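Local structure of 1-Cys peroxiredoxin (Vibrio vulnificus MO6-24/O, 5K2I) at residues R121-A126 against L137-P142; F38-A43 against E50-G55; S14-E19 against D78-K83. The protein probably reduces hydrogen peroxide and related peroxides as a 1-Cys peroxiredoxin of the thioredoxin clan, and may also scavenge nitric oxide. All blocks are in the same frame, centred on the assembly; numbering follows the deposited sequence. Where two conformers were deposited one is given.

The three contacts lie across one thioredoxin-like domain, interaction 2 nested within the loop closed by interaction 3 and interaction 1 following both. Interactions 1 and 2, with centres about 10 Å apart, share the central sheet: strands 120-130 and 34-40 are neighbours, joined by Tyr125 O and Ala39 N at 2.9 Å, and Arg121 NH1 probably bonds Pro41 O. The chain between 38-43 and 50-55 holds the peroxidatic cysteine in this family, so interaction 2 brackets the probable active-site loop. Interaction 3, its centre about 17 Å from that of interaction 2, touches it where Val81 CG1 meets Ala43 CB at 3.7 Å. Interactions 1 and 3, centres about 23 Å apart, do not touch.

Interaction 1. Residues R121-A126 against L137-P142; sequences RSQRYA and LNVEAP
Arg124 turns CG away from its carbonyl carbon (chi1 -65°) while Glu140 turns CG away from its backbone N (chi1 -175°), and with Arg124 extended from CG to NE and Glu140 extended beyond CG the two side chains run alongside each other, pointing the same way. Their ends close in a salt bridge, Arg124 NH1 donating to Glu140 OE1 over 2.9 Å. The oxygen lies in the guanidinium plane, at its edge, and receives the bond on its syn lone pair, although the two flat groups stand 89° apart. A water gives the same carboxylate oxygen a second tie, donating to Glu140 OE1 at 2.7 Å and accepting from the backbone N of Arg124. The other guanidinium nitrogens bond Thr47 OG1 and Pro46 O, which should fix its rotation, and Phe145 of the second subunit packs against the same side chain.

The pair sits where the beta hairpin of strands 120-130 and 133-139 runs out. Ala126 and Asn138 form an antiparallel hydrogen-bonded pair, each N meeting the other's O at 2.9 Å, and Tyr125 with Val139 is the non-hydrogen-bonded pair beside it. Beyond that, Glu140 N reaches Arg124 O at 3.0 Å. Tyr125 CB rests on Val139 CG2 at 4.1 Å, and Tyr125 CD1 meets Leu137 CD1 obliquely at 4.0 Å, while the ring leads off to Phe104 and Leu108 of helix 103-108.

Interaction 2. Residues F38-A43 against E50-G55; sequences FAVPGA and EAHLPG
Phe38 and Leu53 meet with their side chains crossed at about a right angle. The methyl CD1 of Leu53 lies in the plane of the phenyl ring, at its edge, 3.8 Å from Phe38 CZ. One atom along the ring, Phe38 CE2 comes obliquely against the backbone, 3.6 Å from Leu53 N. The ring arrives here because its CG stands between the backbone N and the carbonyl carbon (chi1 64°), and it also stacks with Tyr56.

Val40 and His52 repeat the perpendicular arrangement. Val40 CG1 bears on His52 CB at 3.5 Å, leaving the imidazole to lead away from the strand, with Pro54 CD placed over the centre of one ring face. Polar atoms are joined through a water, which donates to Ala39 O at 2.8 Å and to Ala51 O at 2.7 Å.

His52 is the N-cap of helix 53-65 and Leu53 its first residue; Phe38 and Val40 therefore pack the sheet against the very start of the helix. This opens a beta-alpha-beta unit, strand 34-40, helix 53-65 and strand 70-75, of the thioredoxin fold; in peroxiredoxins the connection between such a strand and helix carries the PxxxTxxC signature of the active site.

Interaction 3. Residues S14-E19 against D78-K83; sequences SQLTKE and DAFVMK
Ala79 O is gripped by two donors: a water at 2.8 Å and, from the next turn of its own helix, Lys83 N at 3.0 Å. The same water accepts from Leu16 N at 2.9 Å, so a single molecule spans from the strand amide to the helix carbonyl, an example of how a strand and a helix can be linked without a direct hydrogen bond.

Around this bridge the contact is apolar. Leu16 holds CG anti to its backbone N (chi1 -174°), which carries the branched end over to the helix. There CD2 packs against Phe80 CE1 at 3.5 Å, CD1 approaches the same ring atom, and the two side chains cross obliquely. Phe80 starts out pointing away from the strand, but its ring comes back to meet the leucine. On another side of CD2 lies the aliphatic part of Lys83, whose CD is 3.8 Å away; the charged NZ of this lysine continues to a salt bridge with Glu87. Closer to the helix start, the methyl of Ala79 faces the strand backbone, with CB 3.9 Å from Leu16 N.

Strand 14-17 and helix 79-83 cross at -69°, their axes 7.5 Å apart at the nearest point. The strand belongs to the two-stranded hairpin 12-17 and 20-25, whose Met21 also touches Ala79 and Phe80, and the helix is 79-88, capped at its start by Asp78. Asp78 OD1 accepts from Val81 N at 3.0 Å, which meets it from above the carboxylate plane, and weakly from Phe80 N.

With no direct hydrogen bond between the two segments, their contact at the protein surface probably depends on apolar packing of Leu16 against Ala79, Phe80 and the lysine methylenes at the start of the helix, the water pairing two backbone groups.

Interaction 1. Residues R121-A126 against L137-P142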
ATOM      1  N   ARG A 121       7.941   1.362  13.396  1.00  8.73           N
ATOM      2  CA  ARG A 121       6.684   2.113  13.352  1.00  7.03           C
ATOM      3  C   ARG A 121       5.513   1.176  13.631  1.00  8.89           C
ATOM      4  O   ARG A 121       5.711  -0.008  13.908  1.00 10.29           O
ATOM      5  CB  ARG A 121       6.514   2.777  11.981  1.00  8.69           C
ATOM      6  CG  ARG A 121       7.630   3.751  11.617  1.00  6.99           C
ATOM      7  CD  ARG A 121       7.627   4.955  12.558  1.00  7.93           C
ATOM      8  NE  ARG A 121       8.569   5.996  12.140  1.00  8.30           N
ATOM      9  CZ  ARG A 121       8.241   7.086  11.442  1.00  7.17           C
ATOM     10  NH1 ARG A 121       6.985   7.285  11.058  1.00  8.45           N
ATOM     11  NH2 ARG A 121       9.177   7.991  11.140  1.00  9.19           N
ATOM     12  N   SER A 122       4.293   1.688  13.525  1.00  7.64           N
ATOM     13  CA  SER A 122       3.103   0.869  13.698  1.00  7.88           C
ATOM     14  C   SER A 122       2.595   0.338  12.370  1.00  7.82           C
ATOM     15  O   SER A 122       2.681   1.016  11.346  1.00  9.38           O
ATOM     16  CB  SER A 122       1.985   1.680  14.353  1.00  7.30           C
ATOM     17  OG  SER A 122       0.847   0.871  14.601  1.00  8.04           O
ATOM     18  N   GLN A 123       2.043  -0.868  12.396  1.00  8.19           N
ATOM     19  CA  GLN A 123       1.187  -1.341  11.311  1.00  7.49           C
ATOM     20  C   GLN A 123      -0.077  -0.493  11.273  1.00  8.01           C
ATOM     21  O   GLN A 123      -0.437   0.135  12.282  1.00  8.14           O
ATOM     22  CB  GLN A 123       0.830  -2.814  11.506  1.00  8.77           C
ATOM     23  CG  GLN A 123       2.041  -3.744  11.417  1.00  8.91           C
ATOM     24  CD  GLN A 123       1.696  -5.175  11.818  1.00 11.05           C
ATOM     25  OE1 GLN A 123       2.375  -5.783  12.658  1.00 13.36           O
ATOM     26  NE2 GLN A 123       0.642  -5.712  11.228  1.00 10.14           N
ATOM     27  N   ARG A 124      -0.770  -0.526  10.140  1.00  7.15           N
ATOM     28  CA  ARG A 124      -2.099   0.069  10.030  1.00  7.14           C
ATOM     29  C   ARG A 124      -3.140  -0.847  10.646  1.00  7.00           C
ATOM     30  O   ARG A 124      -3.207  -2.021  10.307  1.00  9.02           O
ATOM     31  CB  ARG A 124      -2.454   0.326   8.565  1.00  7.97           C
ATOM     32  CG  ARG A 124      -1.566   1.351   7.904  1.00  9.14           C
ATOM     33  CD  ARG A 124      -2.009   1.643   6.471  1.00 10.15           C
ATOM     34  NE  ARG A 124      -1.078   2.558   5.815  1.00 11.18           N
ATOM     35  CZ  ARG A 124       0.020   2.160   5.181  1.00 13.47           C
ATOM     36  NH1 ARG A 124       0.317   0.869   5.117  1.00 16.60           N
ATOM     37  NH2 ARG A 124       0.828   3.050   4.618  1.00 13.61           N
ATOM     38  N   TYR A 125      -3.945  -0.312  11.560  1.00  6.21           N
ATOM     39  CA  TYR A 125      -5.043  -1.061  12.132  1.00  7.63           C
ATOM     40  C   TYR A 125      -6.107  -0.099  12.640  1.00  5.90           C
ATOM     41  O   TYR A 125      -5.854   1.105  12.799  1.00  6.85           O
ATOM     42  CB  TYR A 125      -4.558  -1.986  13.277  1.00  8.85           C
ATOM     43  CG  TYR A 125      -4.012  -1.242  14.495  1.00  6.85           C
ATOM     44  CD1 TYR A 125      -4.870  -0.674  15.431  1.00  7.80           C
ATOM     45  CD2 TYR A 125      -2.643  -1.085  14.687  1.00  7.73           C
ATOM     46  CE1 TYR A 125      -4.383   0.024  16.523  1.00  8.20           C
ATOM     47  CE2 TYR A 125      -2.145  -0.398  15.789  1.00  7.01           C
ATOM     48  CZ  TYR A 125      -3.024   0.162  16.692  1.00  7.41           C
ATOM     49  OH  TYR A 125      -2.526   0.862  17.770  1.00  9.08           O
ATOM     50  N   ALA A 126      -7.277  -0.635  12.941  1.00  7.17           N
ATOM     51  CA  ALA A 126      -8.312   0.148  13.598  1.00  7.90           C
ATOM     52  C   ALA A 126      -9.027  -0.729  14.597  1.00  8.45           C
ATOM     53  O   ALA A 126      -9.197  -1.938  14.379  1.00  8.48           O
ATOM     54  CB  ALA A 126      -9.289   0.731  12.585  1.00 10.40           C
ATOM     55  N   LEU A 137     -10.917  -5.505  16.263  1.00  9.87           N
ATOM     56  CA  LEU A 137      -9.577  -5.159  15.783  1.00 10.11           C
ATOM     57  C   LEU A 137      -9.439  -5.609  14.338  1.00  8.75           C
ATOM     58  O   LEU A 137      -9.545  -6.812  14.037  1.00 10.43           O
ATOM     59  CB  LEU A 137      -8.486  -5.811  16.638  1.00  9.57           C
ATOM     60  CG  LEU A 137      -7.060  -5.737  16.069  1.00  9.65           C
ATOM     61  CD1 LEU A 137      -6.576  -4.300  15.960  1.00 10.48           C
ATOM     62  CD2 LEU A 137      -6.119  -6.531  16.952  1.00 12.88           C
ATOM     63  N   ASN A 138      -9.209  -4.643  13.448  1.00  8.28           N
ATOM     64  CA  ASN A 138      -8.983  -4.916  12.030  1.00  8.18           C
ATOM     65  C   ASN A 138      -7.574  -4.484  11.677  1.00  8.97           C
ATOM     66  O   ASN A 138      -7.237  -3.314  11.824  1.00 10.69           O
ATOM     67  CB  ASN A 138      -9.992  -4.170  11.143  1.00 10.33           C
ATOM     68  CG  ASN A 138     -11.429  -4.587  11.392  1.00 13.26           C
ATOM     69  OD1 ASN A 138     -11.696  -5.721  11.767  1.00 15.59           O
ATOM     70  ND2 ASN A 138     -12.365  -3.664  11.169  1.00 17.87           N
ATOM     71  N   VAL A 139      -6.748  -5.422  11.223  1.00  9.10           N
ATOM     72  CA  VAL A 139      -5.351  -5.144  10.899  1.00  8.48           C
ATOM     73  C   VAL A 139      -5.143  -5.255   9.390  1.00 10.06           C
ATOM     74  O   VAL A 139      -5.655  -6.186   8.751  1.00 12.33           O
ATOM     75  CB  VAL A 139      -4.402  -6.118  11.647  1.00  9.47           C
ATOM     76  CG1 VAL A 139      -2.959  -5.788  11.344  1.00 10.30           C
ATOM     77  CG2 VAL A 139      -4.659  -6.054  13.160  1.00 10.48           C
ATOM     78  N   GLU A 140      -4.414  -4.304   8.816  1.00  9.10           N
ATOM     79  CA  GLU A 140      -4.107  -4.363   7.382  1.00  9.66           C
ATOM     80  C   GLU A 140      -3.363  -5.656   7.040  1.00 10.83           C
ATOM     81  O   GLU A 140      -2.482  -6.092   7.775  1.00 11.55           O
ATOM     82  CB  GLU A 140      -3.274  -3.141   6.953  1.00 12.64           C
ATOM     83  CG  GLU A 140      -3.014  -3.058   5.439  1.00 14.72           C
ATOM     84  CD  GLU A 140      -2.043  -1.960   5.024  1.00 18.70           C
ATOM     85  OE1 GLU A 140      -1.187  -1.541   5.833  1.00 13.09           O
ATOM     86  OE2 GLU A 140      -2.124  -1.534   3.849  1.00 23.87           O
ATOM     87  N   ALA A 141      -3.737  -6.276   5.925  1.00 12.23           N
ATOM     88  CA  ALA A 141      -2.962  -7.389   5.372  1.00 14.07           C
ATOM     89  C   ALA A 141      -2.685  -7.064   3.915  1.00 12.94           C
ATOM     90  O   ALA A 141      -3.446  -7.464   3.028  1.00 13.42           O
ATOM     91  CB  ALA A 141      -3.706  -8.714   5.508  1.00 15.05           C
ATOM     92  N   PRO A 142      -1.614  -6.300   3.658  1.00 13.58           N
ATOM     93  CA  PRO A 142      -1.427  -5.712   2.327  1.00 14.45           C
ATOM     94  C   PRO A 142      -1.238  -6.726   1.201  1.00 14.06           C
ATOM     95  O   PRO A 142      -1.699  -6.456   0.087  1.00 16.90           O
ATOM     96  CB  PRO A 142      -0.174  -4.837   2.496  1.00 18.08           C
ATOM     97  CG  PRO A 142       0.473  -5.305   3.756  1.00 19.69           C
ATOM     98  CD  PRO A 142      -0.620  -5.815   4.630  1.00 15.75           C
TER
HETATM   99  O   HOH W   1       0.218  -2.252   8.015  1.00  9.76           O

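Interaction 2. Residues F38-A43 against E50-G55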
ATOM      1  N   PHE A  38      -7.393   4.395  15.512  1.00  7.56           N
ATOM      2  CA  PHE A  38      -6.762   3.886  14.297  1.00  7.98           C
ATOM      3  C   PHE A  38      -5.311   4.331  14.245  1.00  7.91           C
ATOM      4  O   PHE A  38      -4.949   5.403  14.745  1.00  7.93           O
ATOM      5  CB  PHE A  38      -7.527   4.325  13.021  1.00  8.47           C
ATOM      6  CG  PHE A  38      -7.528   5.807  12.784  1.00  7.27           C
ATOM      7  CD1 PHE A  38      -8.474   6.608  13.396  1.00 10.74           C
ATOM      8  CD2 PHE A  38      -6.574   6.393  11.972  1.00  9.84           C
ATOM      9  CE1 PHE A  38      -8.480   7.976  13.194  1.00  9.64           C
ATOM     10  CE2 PHE A  38      -6.568   7.757  11.765  1.00 11.93           C
ATOM     11  CZ  PHE A  38      -7.519   8.550  12.377  1.00 13.35           C
ATOM     12  N   ALA A  39      -4.483   3.472  13.658  1.00  7.14           N
ATOM     13  CA  ALA A  39      -3.049   3.699  13.589  1.00  6.96           C
ATOM     14  C   ALA A  39      -2.546   3.776  12.160  1.00  7.95           C
ATOM     15  O   ALA A  39      -3.116   3.158  11.250  1.00  8.44           O
ATOM     16  CB  ALA A  39      -2.308   2.589  14.328  1.00  8.75           C
ATOM     17  N   VAL A  40      -1.451   4.514  11.997  1.00  7.86           N
ATOM     18  CA  VAL A  40      -0.747   4.653  10.730  1.00  8.20           C
ATOM     19  C   VAL A  40       0.739   4.459  10.978  1.00  8.07           C
ATOM     20  O   VAL A  40       1.187   4.528  12.124  1.00  8.32           O
ATOM     21  CB  VAL A  40      -0.994   6.040  10.083  1.00  9.07           C
ATOM     22  CG1 VAL A  40      -2.464   6.189   9.705  1.00 12.38           C
ATOM     23  CG2 VAL A  40      -0.516   7.175  11.014  1.00 11.74           C
ATOM     24  N   PRO A  41       1.513   4.207   9.910  1.00  7.67           N
ATOM     25  CA  PRO A  41       2.956   4.054  10.095  1.00  8.47           C
ATOM     26  C   PRO A  41       3.652   5.370  10.381  1.00  7.75           C
ATOM     27  O   PRO A  41       4.780   5.375  10.889  1.00  9.19           O
ATOM     28  CB  PRO A  41       3.432   3.496   8.750  1.00  9.86           C
ATOM     29  CG  PRO A  41       2.199   2.930   8.103  1.00 12.32           C
ATOM     30  CD  PRO A  41       1.096   3.844   8.543  1.00 10.47           C
ATOM     31  N   GLY A  42       2.994   6.481  10.073  1.00  8.24           N
ATOM     32  CA  GLY A  42       3.583   7.767  10.390  1.00  8.33           C
ATOM     33  C   GLY A  42       2.665   8.915  10.045  1.00  8.31           C
ATOM     34  O   GLY A  42       1.941   8.872   9.042  1.00  9.29           O
ATOM     35  N   ALA A  43       2.683   9.943  10.885  1.00  7.42           N
ATOM     36  CA  ALA A  43       2.053  11.205  10.525  1.00  8.86           C
ATOM     37  C   ALA A  43       2.627  11.677   9.193  1.00  9.90           C
ATOM     38  O   ALA A  43       3.812  11.499   8.922  1.00  9.53           O
ATOM     39  CB  ALA A  43       2.279  12.250  11.608  1.00  9.83           C
ATOM     40  N   GLU A  50      -9.433   6.659   2.906  1.00 12.14           N
ATOM     41  CA  GLU A  50     -10.541   6.019   3.597  1.00 13.59           C
ATOM     42  C   GLU A  50     -10.112   5.268   4.858  1.00 11.92           C
ATOM     43  O   GLU A  50     -10.952   4.954   5.703  1.00 13.35           O
ATOM     44  CB  GLU A  50     -11.248   5.049   2.645  1.00 13.37           C
ATOM     45  CG  GLU A  50     -10.372   3.855   2.280  1.00 15.40           C
ATOM     46  CD  GLU A  50     -10.851   3.108   1.049  1.00 24.77           C
ATOM     47  OE1 GLU A  50     -11.377   1.984   1.212  1.00 26.72           O
ATOM     48  OE2 GLU A  50     -10.678   3.633  -0.080  1.00 26.69           O
ATOM     49  N   ALA A  51      -8.819   4.975   4.979  1.00 12.99           N
ATOM     50  CA  ALA A  51      -8.343   4.120   6.070  1.00 13.87           C
ATOM     51  C   ALA A  51      -7.575   4.887   7.145  1.00 15.78           C
ATOM     52  O   ALA A  51      -7.143   4.291   8.140  1.00 15.78           O
ATOM     53  CB  ALA A  51      -7.484   2.994   5.516  1.00 14.49           C
ATOM     54  N   HIS A  52      -7.390   6.193   6.965  1.00 12.92           N
ATOM     55  CA  HIS A  52      -6.785   6.969   8.043  1.00 14.44           C
ATOM     56  C   HIS A  52      -7.460   8.333   8.190  1.00 13.18           C
ATOM     57  O   HIS A  52      -8.673   8.436   8.032  1.00 11.51           O
ATOM     58  CB  HIS A  52      -5.259   7.075   7.856  1.00 13.61           C
ATOM     59  CG  HIS A  52      -4.823   7.990   6.754  1.00 13.47           C
ATOM     60  ND1 HIS A  52      -3.958   9.043   6.961  1.00 16.28           N
ATOM     61  CD2 HIS A  52      -5.136   8.011   5.437  1.00 13.19           C
ATOM     62  CE1 HIS A  52      -3.755   9.672   5.818  1.00 16.00           C
ATOM     63  NE2 HIS A  52      -4.465   9.072   4.879  1.00 12.03           N
ATOM     64  N   LEU A  53      -6.700   9.359   8.543  1.00 13.17           N
ATOM     65  CA  LEU A  53      -7.288  10.605   9.017  1.00 13.10           C
ATOM     66  C   LEU A  53      -8.446  11.151   8.143  1.00 13.76           C
ATOM     67  O   LEU A  53      -9.529  11.407   8.674  1.00 14.88           O
ATOM     68  CB  LEU A  53      -6.181  11.653   9.187  1.00 18.14           C
ATOM     69  CG  LEU A  53      -6.332  12.739  10.253  1.00 18.28           C
ATOM     70  CD1 LEU A  53      -7.030  12.249  11.516  1.00 14.83           C
ATOM     71  CD2 LEU A  53      -4.962  13.294  10.584  1.00 14.87           C
ATOM     72  N   PRO A  54      -8.251  11.300   6.815  1.00 14.29           N
ATOM     73  CA  PRO A  54      -9.369  11.838   6.025  1.00 15.00           C
ATOM     74  C   PRO A  54     -10.644  11.015   6.141  1.00 14.63           C
ATOM     75  O   PRO A  54     -11.731  11.583   6.252  1.00 14.70           O
ATOM     76  CB  PRO A  54      -8.834  11.797   4.589  1.00 14.91           C
ATOM     77  CG  PRO A  54      -7.370  11.864   4.736  1.00 16.26           C
ATOM     78  CD  PRO A  54      -7.054  11.089   5.976  1.00 15.14           C
ATOM     79  N   GLY A  55     -10.506   9.691   6.137  1.00 12.23           N
ATOM     80  CA  GLY A  55     -11.643   8.796   6.245  1.00 11.94           C
ATOM     81  C   GLY A  55     -12.400   8.919   7.553  1.00  9.70           C
ATOM     82  O   GLY A  55     -13.635   8.882   7.575  1.00 11.50           O
TER
HETATM   83  O   HOH W   2      -4.935   3.015   9.102  1.00 19.56           O

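Interaction 3. Residues S14-E19 against D78-K83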
ATOM      1  N   SER A  14       0.912  10.066  24.507  1.00  8.88           N
ATOM      2  CA  SER A  14       1.145  11.459  24.874  0.53  9.52           C
ATOM      3  C   SER A  14       0.448  12.464  23.968  1.00 10.34           C
ATOM      4  O   SER A  14       0.143  12.194  22.802  1.00  9.63           O
ATOM      5  CB  SER A  14       2.646  11.757  24.906  0.53 11.17           C
ATOM      6  OG  SER A  14       3.263  11.552  23.650  0.53 13.95           O
ATOM      7  N   GLN A  15       0.190  13.632  24.536  1.00 10.08           N
ATOM      8  CA  GLN A  15      -0.463  14.713  23.832  1.00 10.80           C
ATOM      9  C   GLN A  15       0.100  16.032  24.344  1.00 13.08           C
ATOM     10  O   GLN A  15       0.321  16.182  25.544  1.00 13.78           O
ATOM     11  CB  GLN A  15      -1.973  14.650  24.046  1.00 14.59           C
ATOM     12  CG  GLN A  15      -2.744  15.683  23.248  1.00 16.45           C
ATOM     13  CD  GLN A  15      -4.154  15.874  23.763  1.00 17.40           C
ATOM     14  OE1 GLN A  15      -4.535  15.319  24.790  1.00 19.06           O
ATOM     15  NE2 GLN A  15      -4.941  16.672  23.047  1.00 23.95           N
ATOM     16  N   LEU A  16       0.338  16.975  23.439  1.00 10.54           N
ATOM     17  CA  LEU A  16       0.741  18.327  23.822  1.00 12.00           C
ATOM     18  C   LEU A  16      -0.504  19.157  24.078  1.00 14.42           C
ATOM     19  O   LEU A  16      -1.372  19.256  23.207  1.00 16.77           O
ATOM     20  CB  LEU A  16       1.596  18.969  22.730  1.00 14.36           C
ATOM     21  CG  LEU A  16       2.185  20.330  23.088  1.00 19.28           C
ATOM     22  CD1 LEU A  16       3.297  20.158  24.116  1.00 19.35           C
ATOM     23  CD2 LEU A  16       2.694  21.023  21.843  1.00 23.04           C
ATOM     24  N   THR A  17      -0.605  19.736  25.272  1.00 14.59           N
ATOM     25  CA  THR A  17      -1.706  20.636  25.613  1.00 15.02           C
ATOM     26  C   THR A  17      -1.132  21.970  26.095  1.00 16.68           C
ATOM     27  O   THR A  17       0.076  22.146  26.109  1.00 15.72           O
ATOM     28  CB  THR A  17      -2.610  20.055  26.701  1.00 17.76           C
ATOM     29  OG1 THR A  17      -1.903  20.046  27.948  1.00 17.07           O
ATOM     30  CG2 THR A  17      -3.030  18.633  26.344  1.00 20.28           C
ATOM     31  N   LYS A  18      -1.982  22.914  26.491  1.00 18.10           N
ATOM     32  CA  LYS A  18      -1.464  24.194  26.993  1.00 21.14           C
ATOM     33  C   LYS A  18      -0.669  23.981  28.286  1.00 21.60           C
ATOM     34  O   LYS A  18       0.166  24.807  28.666  1.00 21.19           O
ATOM     35  CB  LYS A  18      -2.596  25.197  27.222  1.00 29.04           C
ATOM     36  CG  LYS A  18      -3.586  24.773  28.283  1.00 31.66           C
ATOM     37  CD  LYS A  18      -4.699  25.799  28.450  1.00 32.63           C
ATOM     38  CE  LYS A  18      -5.710  25.333  29.491  1.00 38.35           C
ATOM     39  NZ  LYS A  18      -6.829  26.300  29.657  1.00 43.15           N
ATOM     40  N   GLU A  19      -0.941  22.852  28.942  1.00 19.55           N
ATOM     41  CA  GLU A  19      -0.248  22.406  30.148  1.00 18.03           C
ATOM     42  C   GLU A  19       1.132  21.802  29.874  1.00 17.81           C
ATOM     43  O   GLU A  19       1.877  21.478  30.800  1.00 22.03           O
ATOM     44  CB  GLU A  19      -1.109  21.361  30.854  1.00 23.90           C
ATOM     45  CG  GLU A  19      -1.540  21.702  32.238  1.00 32.92           C
ATOM     46  CD  GLU A  19      -2.070  20.487  32.965  1.00 34.53           C
ATOM     47  OE1 GLU A  19      -2.739  19.651  32.320  1.00 42.08           O
ATOM     48  OE2 GLU A  19      -1.790  20.350  34.175  1.00 43.88           O
ATOM     49  N   ASP A  78       6.303  11.636  17.705  1.00  9.18           N
ATOM     50  CA  ASP A  78       6.207  12.426  18.928  1.00  9.02           C
ATOM     51  C   ASP A  78       4.994  13.343  18.892  1.00  8.55           C
ATOM     52  O   ASP A  78       4.371  13.547  17.839  1.00  8.08           O
ATOM     53  CB  ASP A  78       7.466  13.250  19.141  1.00  9.39           C
ATOM     54  CG  ASP A  78       7.687  14.226  18.025  1.00  9.01           C
ATOM     55  OD1 ASP A  78       7.032  15.294  18.073  1.00  9.68           O
ATOM     56  OD2 ASP A  78       8.484  13.913  17.110  1.00 11.19           O
ATOM     57  N   ALA A  79       4.668  13.899  20.056  1.00  8.11           N
ATOM     58  CA  ALA A  79       3.468  14.695  20.211  1.00  8.51           C
ATOM     59  C   ALA A  79       3.489  16.004  19.420  1.00  8.65           C
ATOM     60  O   ALA A  79       2.424  16.499  19.054  1.00  8.77           O
ATOM     61  CB  ALA A  79       3.233  14.974  21.708  1.00  9.30           C
ATOM     62  N   PHE A  80       4.664  16.569  19.147  1.00  8.65           N
ATOM     63  CA  PHE A  80       4.687  17.800  18.335  1.00  8.40           C
ATOM     64  C   PHE A  80       4.306  17.501  16.890  1.00  8.68           C
ATOM     65  O   PHE A  80       3.514  18.232  16.281  1.00  9.71           O
ATOM     66  CB  PHE A  80       6.062  18.479  18.373  1.00  9.61           C
ATOM     67  CG  PHE A  80       6.470  18.947  19.744  1.00 11.68           C
ATOM     68  CD1 PHE A  80       5.813  19.994  20.356  1.00 14.26           C
ATOM     69  CD2 PHE A  80       7.494  18.309  20.425  1.00 14.98           C
ATOM     70  CE1 PHE A  80       6.182  20.420  21.630  1.00 16.56           C
ATOM     71  CE2 PHE A  80       7.876  18.726  21.701  1.00 17.29           C
ATOM     72  CZ  PHE A  80       7.207  19.780  22.305  1.00 18.66           C
ATOM     73  N   VAL A  81       4.852  16.424  16.345  1.00  7.27           N
ATOM     74  CA  VAL A  81       4.507  16.038  14.982  1.00  8.67           C
ATOM     75  C   VAL A  81       3.030  15.648  14.884  1.00  8.06           C
ATOM     76  O   VAL A  81       2.359  16.013  13.923  1.00  9.30           O
ATOM     77  CB  VAL A  81       5.405  14.891  14.494  1.00  8.83           C
ATOM     78  CG1 VAL A  81       4.913  14.348  13.156  1.00  9.38           C
ATOM     79  CG2 VAL A  81       6.836  15.378  14.364  1.00  9.40           C
ATOM     80  N   MET A  82       2.501  14.942  15.886  1.00  8.49           N
ATOM     81  CA  MET A  82       1.086  14.562  15.837  1.00  9.05           C
ATOM     82  C   MET A  82       0.153  15.779  15.889  1.00  7.89           C
ATOM     83  O   MET A  82      -0.861  15.823  15.183  1.00  8.51           O
ATOM     84  CB  MET A  82       0.731  13.582  16.964  1.00  9.40           C
ATOM     85  CG  MET A  82       1.365  12.194  16.811  1.00 10.23           C
ATOM     86  SD  MET A  82       0.890  11.348  15.275  1.00  9.98           S
ATOM     87  CE  MET A  82      -0.797  10.879  15.648  1.00 11.87           C
ATOM     88  N   LYS A  83       0.499  16.766  16.716  1.00  8.79           N
ATOM     89  CA  LYS A  83      -0.268  17.998  16.768  1.00 10.48           C
ATOM     90  C   LYS A  83      -0.235  18.717  15.419  1.00  9.10           C
ATOM     91  O   LYS A  83      -1.269  19.161  14.928  1.00 10.94           O
ATOM     92  CB  LYS A  83       0.265  18.905  17.876  1.00 11.70           C
ATOM     93  CG  LYS A  83      -0.478  20.227  18.001  1.00 14.78           C
ATOM     94  CD  LYS A  83      -0.036  20.962  19.259  1.00 19.07           C
ATOM     95  CE  LYS A  83      -0.820  22.249  19.447  1.00 25.41           C
ATOM     96  NZ  LYS A  83      -0.523  23.191  18.339  1.00 36.10           N
TER
HETATM   97  O   HOH W   3       0.118  16.377  20.602  1.00 11.26           O